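Local coordinates for putative hydrolase YdeN (Bacillus subtilis, PDB 1UXO), which is a putative alpha/beta-hydrolase of the RBBP9 family that probably works as a serine hydrolase, though its natural substrate is not established, at residues A[121-124]-A[125-129]. The protein carries 2 engineered substitutions. Numbering follows the deposited sequence.
Sequences HQKI and IESAK
Ile125 packs on the turn before it: its CG1 lies 3.4 Å from His121 O, the same oxygen that accepts a nearly straight bond from Ile125 N (2.9 Å, 171°). Ile124 is buried, and its side chain packs on Phe119 and Ile154. Glu126 N bonds to Gln122 O. In one of two conformers of Glu126, the side chains of this pair lie side by side and point the same way. Gln122 NE2 then donates to Glu126 OE2 at 3.1 Å, on the syn side but 34° out of the carboxylate plane. Amide and carboxylate are turned almost perpendicular. With OG beside its own backbone N (chi1 -69°), the Ser127 hydroxyl folds back over the preceding turn and donates to Lys123 O at 2.7 Å, from above the carbonyl plane. Lys123 bends at chi2 and chi4, which brings NZ within 3.1 Å of Ser127 OG; NZ also bonds to the carbonyls of Leu83 and Leu86. With an alanine here the hydroxyl is gone, and Lys123 NZ would probably be held less firmly. Ser127 N donates to Ile124 O, an i to i-3 bond. The chain then turns a corner at Lys129 and leads into strand 128-136, completing the beta-alpha-beta unit begun by strand 92-98 in the parallel alpha/beta-hydrolase sheet.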
loop_
_atom_site.group_PDB
_atom_site.type_symbol
_atom_site.label_atom_id
_atom_site.label_comp_id
_atom_site.label_asym_id
_atom_site.label_seq_id
_atom_site.Cartn_x
_atom_site.Cartn_y
_atom_site.Cartn_z
ATOM N N HIS A 121 11.367 8.133 8.493
ATOM C CA HIS A 121 11.458 6.644 8.401
ATOM C C HIS A 121 11.247 5.951 9.744
ATOM O O HIS A 121 10.628 4.918 9.796
ATOM C CB HIS A 121 12.778 6.186 7.699
ATOM C CG HIS A 121 12.936 6.800 6.317
ATOM N ND1 HIS A 121 14.079 7.442 5.890
ATOM C CD2 HIS A 121 12.073 6.878 5.286
ATOM C CE1 HIS A 121 13.910 7.898 4.661
ATOM N NE2 HIS A 121 12.693 7.570 4.280
ATOM N N GLN A 122 11.783 6.537 10.822
ATOM C CA GLN A 122 11.677 5.929 12.127
ATOM C C GLN A 122 10.209 5.855 12.592
ATOM O O GLN A 122 9.766 4.875 13.138
ATOM C CB GLN A 122 12.545 6.694 13.152
ATOM C CG GLN A 122 12.486 6.084 14.547
ATOM C CD GLN A 122 13.438 6.753 15.563
ATOM O OE1 GLN A 122 14.296 7.582 15.202
ATOM N NE2 GLN A 122 13.273 6.399 16.834
ATOM N N LYS A 123 9.446 6.891 12.330
ATOM C CA LYS A 123 8.050 6.921 12.686
ATOM C C LYS A 123 7.296 5.822 11.906
ATOM O O LYS A 123 6.460 5.123 12.464
ATOM C CB LYS A 123 7.483 8.301 12.342
ATOM C CG LYS A 123 5.936 8.407 12.580
ATOM C CD LYS A 123 5.552 8.268 14.085
ATOM C CE LYS A 123 4.063 8.745 14.396
ATOM N NZ LYS A 123 3.104 7.794 13.842
ATOM N N ILE A 124 7.567 5.694 10.610
ATOM C CA ILE A 124 6.952 4.622 9.821
ATOM C C ILE A 124 7.302 3.223 10.333
ATOM O O ILE A 124 6.414 2.398 10.484
ATOM C CB ILE A 124 7.319 4.776 8.328
ATOM C CG1 ILE A 124 6.745 6.096 7.828
ATOM C CG2 ILE A 124 6.873 3.544 7.535
ATOM C CD1 ILE A 124 7.412 6.591 6.551
ATOM N N ILE A 125 8.579 2.978 10.629
ATOM C CA ILE A 125 9.000 1.747 11.210
ATOM C C ILE A 125 8.249 1.453 12.529
ATOM O O ILE A 125 7.749 0.348 12.742
ATOM C CB ILE A 125 10.561 1.678 11.378
ATOM C CG1 ILE A 125 11.220 1.585 10.009
ATOM C CG2 ILE A 125 10.937 0.420 12.239
ATOM C CD1 ILE A 125 12.696 1.851 10.004
ATOM N N GLU A 126 8.100 2.471 13.374
ATOM C CA GLU A 126 7.447 2.297 14.653
ATOM C C GLU A 126 5.939 2.207 14.558
ATOM O O GLU A 126 5.320 1.865 15.493
ATOM C CB GLU A 126 7.864 3.431 15.602
ATOM C CG GLU A 126 9.299 3.173 16.019
ATOM C CD GLU A 126 9.952 4.270 16.804
ATOM O OE1 GLU A 126 9.265 5.257 17.134
ATOM O OE2 GLU A 126 11.169 4.125 17.072
ATOM N N SER A 127 5.390 2.519 13.402
ATOM C CA SER A 127 3.955 2.542 13.177
ATOM C C SER A 127 3.340 1.231 12.647
ATOM O O SER A 127 2.109 1.085 12.651
ATOM C CB SER A 127 3.606 3.679 12.186
ATOM O OG SER A 127 3.832 4.933 12.814
ATOM N N ALA A 128 4.186 0.292 12.251
ATOM C CA ALA A 128 3.761 -0.946 11.586
ATOM C C ALA A 128 4.658 -2.096 11.993
ATOM O O ALA A 128 5.849 -2.110 11.687
ATOM C CB ALA A 128 3.715 -0.762 10.107
ATOM N N LYS A 129 4.094 -3.076 12.687
ATOM C CA LYS A 129 4.918 -4.180 13.206
ATOM C C LYS A 129 5.596 -5.005 12.117
ATOM O O LYS A 129 6.769 -5.392 12.228
ATOM C CB LYS A 129 4.061 -5.052 14.143
ATOM C CG LYS A 129 4.737 -6.251 14.735
ATOM C CD LYS A 129 3.790 -7.016 15.684
ATOM C CE LYS A 129 4.551 -7.997 16.582
ATOM N NZ LYS A 129 3.693 -9.186 17.023
#